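Local coordinates for protein arabinan endo-1,5-alpha-l-arabinosidase A (Cellvibrio cellulosa, PDB 1GYH) that hydrolyses the alpha-1,5-linked arabinofuranosyl backbone of linear arabinan, releasing almost exclusively arabinotriose during plant cell wall breakdown, at residues L64-I69 against Y79-A84; L75-Y80 against I92-N97. All coordinates share one frame; numbering follows the deposited sequence.

Interaction 1: residues L64-I69 against Y79-A84; sequences LWAPDI and YYSVSA
W65 and S81 form one antiparallel hydrogen-bonded pair and D68 and Y79 another, but the register slips by one residue between them, so that strands 64-69 and 79-82, running at 148° to each other, enclose a beta bulge at A66 and P67. The bulge leaves the P67 CA 3.1 Å from the Y79 O as a C-H...O contact. Before it, the W65 O takes two donors from one residue: the S81 N lies in its carbonyl plane, while the S81 OG, 3.0 Å from the W65 O, comes from above that plane. With chi1 at -43°, the S81 hydroxyl stands beside its own backbone N, where both can reach the same acceptor; OG also bonds to the N of A129, this mutant's engineered alanine. Further along, the S83 CB sits over one face of the W65 indole, 3.8 Å from the centroid of its six-membered ring, a CH-pi contact. L64 CD2 packs 3.6 Å from V82 CG2 and also touches the Y80 ring at CD1. D68, in turn, directs OD2 to the I132 N in the next sheet. A66, inside the bulge, has its side chain about 4 Å from those of D9, the probable proton acceptor, and H262, a likely calcium ligand. The two S81 donors at the W65 O, one bent and one out of plane, probably steady the backbone just before the bulge, close to D9.

Interaction 2: residues L75-Y80 against I92-N97; sequences LFYLYY and IGVTVN
The Y80 O accepts the G93 N at 2.9 Å, nearly in line with the carbonyl, and has a C-H...O contact from the I92 CA as well. The Y80 N returns a bond to the G93 O, and the same exchange recurs at L78 with T95 and at F76 with N97, six backbone bonds in unbroken antiparallel register. G93 is where the Y80 ring comes down: with CG held between the backbone N and the carbonyl carbon (chi1 60°), the phenol folds across the neighbouring strand, and the G93 CA lies over its face, 3.9 Å from the ring centroid, a CH-pi contact. G93 has no side chain, and its C lies 3.4 Å from Y80 CE2. The T95 N meets the same ring in plane at its edge, and the phenol OH is bonded to D111 OD1. On the opposite face of the sheet, V94 CG2 stands over the centre of the Y79 ring, 3.5 Å from its centroid, in a CH-pi contact; the Y79 OH reaches the L160 O. V94 CG2 also meets the edge of the Y77 ring, while V96 CG2 lies off-centre against it, 3.9 Å from Y77 CD2. V96 CG1 completes this apolar row by touching L75 CD1 at 3.8 Å. N97, at the far end, turns OD1 to the R108 N. Regular antiparallel pairing between successive strands, with Y79 and I92 packed on strand 140-144 of another sheet, is characteristic of a blade of the five-bladed beta-propeller of this family 43 enzyme.

Interactions 1 and 2 lie side by side in one antiparallel sheet, their centres 10 Å apart, and follow the chain order of strands 63-72, 75-82 and 90-97. Strand 75-82 is common to both: it pairs with 63-72 along one edge and with 90-97 along the other, and Y79 and Y80 belong to each contact. Direct packing also joins them, as where P67 CB meets L78 CD1 at 3.8 Å. Two consecutive hairpins thus supply the first three long strands of a propeller blade. Interaction 1 lies nearer the centre of the chain, with its bulge near the probable proton acceptor, whereas interaction 2 continues the blade outward in regular pairing toward strand 110-118.

Interaction 1: residues L64-I69 against Y79-A84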
loop_
_atom_site.group_PDB
_atom_site.type_symbol
_atom_site.label_atom_id
_atom_site.label_comp_id
_atom_site.label_asym_id
_atom_site.label_seq_id
_atom_site.Cartn_x
_atom_site.Cartn_y
_atom_site.Cartn_z
ATOM N N LEU A 64 -0.307 -13.440 2.236
ATOM C CA LEU A 64 0.431 -12.248 2.649
ATOM C C LEU A 64 -0.276 -11.007 2.135
ATOM O O LEU A 64 -0.897 -11.046 1.068
ATOM C CB LEU A 64 1.876 -12.317 2.143
ATOM C CG LEU A 64 2.708 -13.497 2.662
ATOM C CD1 LEU A 64 4.074 -13.605 1.924
ATOM C CD2 LEU A 64 2.927 -13.331 4.168
ATOM N N TRP A 65 -0.209 -9.910 2.901
ATOM C CA TRP A 65 -1.020 -8.727 2.600
ATOM C C TRP A 65 -0.166 -7.493 2.256
ATOM O O TRP A 65 0.910 -7.297 2.832
ATOM C CB TRP A 65 -1.875 -8.281 3.769
ATOM C CG TRP A 65 -2.862 -9.278 4.445
ATOM C CD1 TRP A 65 -3.184 -10.541 4.083
ATOM C CD2 TRP A 65 -3.607 -8.988 5.622
ATOM N NE1 TRP A 65 -4.089 -11.066 4.980
ATOM C CE2 TRP A 65 -4.371 -10.111 5.932
ATOM C CE3 TRP A 65 -3.698 -7.868 6.448
ATOM C CZ2 TRP A 65 -5.232 -10.159 7.050
ATOM C CZ3 TRP A 65 -4.579 -7.903 7.577
ATOM C CH2 TRP A 65 -5.316 -9.051 7.856
ATOM N N ALA A 66 -0.720 -6.671 1.362
ATOM C CA ALA A 66 -0.338 -5.243 1.177
ATOM C C ALA A 66 1.154 -5.026 0.904
ATOM O O ALA A 66 1.873 -4.362 1.648
ATOM C CB ALA A 66 -0.842 -4.419 2.395
ATOM N N PRO A 67 1.632 -5.570 -0.204
ATOM C CA PRO A 67 3.040 -5.479 -0.511
ATOM C C PRO A 67 3.440 -4.009 -0.877
ATOM O O PRO A 67 2.581 -3.186 -1.269
ATOM C CB PRO A 67 3.184 -6.385 -1.736
ATOM C CG PRO A 67 1.856 -6.369 -2.407
ATOM C CD PRO A 67 0.867 -6.246 -1.271
ATOM N N ASP A 68 4.709 -3.691 -0.679
ATOM C CA ASP A 68 5.314 -2.530 -1.358
ATOM C C ASP A 68 6.567 -2.955 -2.086
ATOM O O ASP A 68 7.384 -3.766 -1.551
ATOM C CB ASP A 68 5.611 -1.356 -0.387
ATOM C CG ASP A 68 5.738 -0.009 -1.130
ATOM O OD1 ASP A 68 4.911 0.286 -2.019
ATOM O OD2 ASP A 68 6.610 0.822 -0.878
ATOM N N ILE A 69 6.730 -2.442 -3.315
ATOM C CA ILE A 69 7.955 -2.727 -4.085
ATOM C C ILE A 69 8.805 -1.450 -4.182
ATOM O O ILE A 69 8.260 -0.355 -4.445
ATOM C CB ILE A 69 7.602 -3.381 -5.464
ATOM C CG1 ILE A 69 8.858 -3.801 -6.223
ATOM C CG2 ILE A 69 6.779 -2.442 -6.360
ATOM C CD1 ILE A 69 9.582 -5.027 -5.601
ATOM N N TYR A 79 8.431 -5.515 0.491
ATOM C CA TYR A 79 7.863 -5.507 1.837
ATOM C C TYR A 79 6.485 -6.165 1.804
ATOM O O TYR A 79 5.799 -6.085 0.808
ATOM C CB TYR A 79 7.783 -4.077 2.384
ATOM C CG TYR A 79 9.152 -3.448 2.447
ATOM C CD1 TYR A 79 9.734 -2.859 1.296
ATOM C CD2 TYR A 79 9.902 -3.485 3.618
ATOM C CE1 TYR A 79 11.014 -2.312 1.358
ATOM C CE2 TYR A 79 11.182 -2.958 3.675
ATOM C CZ TYR A 79 11.720 -2.351 2.559
ATOM O OH TYR A 79 12.981 -1.852 2.637
ATOM N N TYR A 80 6.104 -6.840 2.900
ATOM C CA TYR A 80 4.889 -7.655 2.923
ATOM C C TYR A 80 4.431 -7.761 4.387
ATOM O O TYR A 80 5.242 -7.567 5.304
ATOM C CB TYR A 80 5.139 -9.068 2.303
ATOM C CG TYR A 80 6.206 -9.886 3.036
ATOM C CD1 TYR A 80 5.871 -10.626 4.170
ATOM C CD2 TYR A 80 7.565 -9.841 2.651
ATOM C CE1 TYR A 80 6.817 -11.338 4.880
ATOM C CE2 TYR A 80 8.546 -10.538 3.356
ATOM C CZ TYR A 80 8.161 -11.302 4.488
ATOM O OH TYR A 80 9.071 -12.023 5.230
ATOM N N SER A 81 3.138 -8.055 4.580
ATOM C CA SER A 81 2.503 -8.078 5.911
ATOM C C SER A 81 2.007 -9.503 6.238
ATOM O O SER A 81 1.388 -10.163 5.409
ATOM C CB SER A 81 1.319 -7.092 5.978
ATOM O OG SER A 81 1.629 -5.838 5.358
ATOM N N VAL A 82 2.331 -9.957 7.438
ATOM C CA VAL A 82 1.757 -11.180 8.065
ATOM C C VAL A 82 0.800 -10.708 9.170
ATOM O O VAL A 82 1.164 -9.934 10.048
ATOM C CB VAL A 82 2.880 -12.029 8.655
ATOM C CG1 VAL A 82 2.318 -13.113 9.586
ATOM C CG2 VAL A 82 3.733 -12.662 7.560
ATOM N N SER A 83 -0.443 -11.162 9.138
ATOM C CA SER A 83 -1.423 -10.683 10.094
ATOM C C SER A 83 -2.539 -11.689 10.364
ATOM O O SER A 83 -2.445 -12.860 9.983
ATOM C CB SER A 83 -2.015 -9.366 9.577
ATOM O OG SER A 83 -2.699 -8.646 10.597
ATOM N N ALA A 84 -3.572 -11.210 11.039
ATOM C CA ALA A 84 -4.809 -11.955 11.243
ATOM C C ALA A 84 -5.982 -11.001 11.280
ATOM O O ALA A 84 -5.928 -9.933 11.914
ATOM C CB ALA A 84 -4.729 -12.772 12.580
#

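Interaction 2: residues L75-Y80 against I92-N97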
loop_
_atom_site.group_PDB
_atom_site.type_symbol
_atom_site.label_atom_id
_atom_site.label_comp_id
_atom_site.label_asym_id
_atom_site.label_seq_id
_atom_site.Cartn_x
_atom_site.Cartn_y
_atom_site.Cartn_z
ATOM N N LEU A 75 19.010 -3.465 -6.399
ATOM C CA LEU A 75 18.148 -4.551 -5.909
ATOM C C LEU A 75 16.658 -4.206 -5.834
ATOM O O LEU A 75 16.259 -3.020 -5.852
ATOM C CB LEU A 75 18.610 -4.968 -4.516
ATOM C CG LEU A 75 20.044 -5.440 -4.364
ATOM C CD1 LEU A 75 20.285 -5.796 -2.911
ATOM C CD2 LEU A 75 20.341 -6.621 -5.277
ATOM N N PHE A 76 15.842 -5.253 -5.693
ATOM C CA PHE A 76 14.386 -5.122 -5.546
ATOM C C PHE A 76 13.988 -5.550 -4.107
ATOM O O PHE A 76 14.252 -6.690 -3.721
ATOM C CB PHE A 76 13.653 -5.978 -6.599
ATOM C CG PHE A 76 13.879 -5.534 -8.006
ATOM C CD1 PHE A 76 15.022 -5.900 -8.693
ATOM C CD2 PHE A 76 12.979 -4.693 -8.628
ATOM C CE1 PHE A 76 15.248 -5.475 -10.021
ATOM C CE2 PHE A 76 13.197 -4.266 -9.945
ATOM C CZ PHE A 76 14.337 -4.634 -10.623
ATOM N N TYR A 77 13.415 -4.625 -3.347
ATOM C CA TYR A 77 12.960 -4.835 -1.979
ATOM C C TYR A 77 11.420 -4.942 -1.984
ATOM O O TYR A 77 10.720 -4.010 -2.375
ATOM C CB TYR A 77 13.393 -3.694 -1.074
ATOM C CG TYR A 77 14.858 -3.610 -0.781
ATOM C CD1 TYR A 77 15.764 -3.191 -1.758
ATOM C CD2 TYR A 77 15.363 -3.940 0.446
ATOM C CE1 TYR A 77 17.086 -3.115 -1.504
ATOM C CE2 TYR A 77 16.716 -3.864 0.693
ATOM C CZ TYR A 77 17.562 -3.455 -0.280
ATOM O OH TYR A 77 18.902 -3.373 -0.048
ATOM N N LEU A 78 10.913 -6.103 -1.553
ATOM C CA LEU A 78 9.494 -6.376 -1.505
ATOM C C LEU A 78 9.103 -6.526 -0.029
ATOM O O LEU A 78 9.423 -7.528 0.601
ATOM C CB LEU A 78 9.197 -7.652 -2.287
ATOM C CG LEU A 78 7.758 -8.191 -2.186
ATOM C CD1 LEU A 78 6.794 -7.102 -2.731
ATOM C CD2 LEU A 78 7.528 -9.512 -2.926
ATOM N N TYR A 79 8.431 -5.515 0.491
ATOM C CA TYR A 79 7.863 -5.507 1.837
ATOM C C TYR A 79 6.485 -6.165 1.804
ATOM O O TYR A 79 5.799 -6.085 0.808
ATOM C CB TYR A 79 7.783 -4.077 2.384
ATOM C CG TYR A 79 9.152 -3.448 2.447
ATOM C CD1 TYR A 79 9.734 -2.859 1.296
ATOM C CD2 TYR A 79 9.902 -3.485 3.618
ATOM C CE1 TYR A 79 11.014 -2.312 1.358
ATOM C CE2 TYR A 79 11.182 -2.958 3.675
ATOM C CZ TYR A 79 11.720 -2.351 2.559
ATOM O OH TYR A 79 12.981 -1.852 2.637
ATOM N N TYR A 80 6.104 -6.840 2.900
ATOM C CA TYR A 80 4.889 -7.655 2.923
ATOM C C TYR A 80 4.431 -7.761 4.387
ATOM O O TYR A 80 5.242 -7.567 5.304
ATOM C CB TYR A 80 5.139 -9.068 2.303
ATOM C CG TYR A 80 6.206 -9.886 3.036
ATOM C CD1 TYR A 80 5.871 -10.626 4.170
ATOM C CD2 TYR A 80 7.565 -9.841 2.651
ATOM C CE1 TYR A 80 6.817 -11.338 4.880
ATOM C CE2 TYR A 80 8.546 -10.538 3.356
ATOM C CZ TYR A 80 8.161 -11.302 4.488
ATOM O OH TYR A 80 9.071 -12.023 5.230
ATOM N N ILE A 92 5.593 -6.703 9.584
ATOM C CA ILE A 92 6.077 -6.409 8.233
ATOM C C ILE A 92 7.449 -7.007 8.040
ATOM O O ILE A 92 8.375 -6.773 8.834
ATOM C CB ILE A 92 6.066 -4.878 7.979
ATOM C CG1 ILE A 92 4.642 -4.356 7.939
ATOM C CG2 ILE A 92 6.786 -4.560 6.671
ATOM C CD1 ILE A 92 4.520 -2.819 8.222
ATOM N N GLY A 93 7.557 -7.825 7.002
ATOM C CA GLY A 93 8.796 -8.418 6.582
ATOM C C GLY A 93 9.331 -7.804 5.280
ATOM O O GLY A 93 8.639 -7.039 4.623
ATOM N N VAL A 94 10.546 -8.164 4.924
ATOM C CA VAL A 94 11.076 -7.805 3.604
ATOM C C VAL A 94 11.905 -8.919 2.988
ATOM O O VAL A 94 12.736 -9.535 3.662
ATOM C CB VAL A 94 11.852 -6.448 3.665
ATOM C CG1 VAL A 94 13.068 -6.530 4.508
ATOM C CG2 VAL A 94 12.195 -5.953 2.242
ATOM N N THR A 95 11.634 -9.198 1.712
ATOM C CA THR A 95 12.411 -10.126 0.922
ATOM C C THR A 95 12.982 -9.423 -0.330
ATOM O O THR A 95 12.349 -8.560 -0.905
ATOM C CB THR A 95 11.555 -11.402 0.594
ATOM O OG1 THR A 95 12.311 -12.363 -0.159
ATOM C CG2 THR A 95 10.325 -11.073 -0.245
ATOM N N VAL A 96 14.180 -9.817 -0.719
ATOM C CA VAL A 96 15.000 -9.112 -1.715
ATOM C C VAL A 96 15.397 -10.023 -2.849
ATOM O O VAL A 96 15.688 -11.193 -2.633
ATOM C CB VAL A 96 16.243 -8.540 -1.043
ATOM C CG1 VAL A 96 17.018 -7.610 -1.996
ATOM C CG2 VAL A 96 15.833 -7.752 0.177
ATOM N N ASN A 97 15.398 -9.480 -4.063
ATOM C CA ASN A 97 15.799 -10.193 -5.270
ATOM C C ASN A 97 16.718 -9.265 -6.116
ATOM O O ASN A 97 16.577 -8.025 -6.074
ATOM C CB ASN A 97 14.548 -10.542 -6.071
ATOM C CG ASN A 97 14.738 -11.745 -6.991
ATOM O OD1 ASN A 97 15.828 -11.996 -7.510
ATOM N ND2 ASN A 97 13.659 -12.485 -7.212
#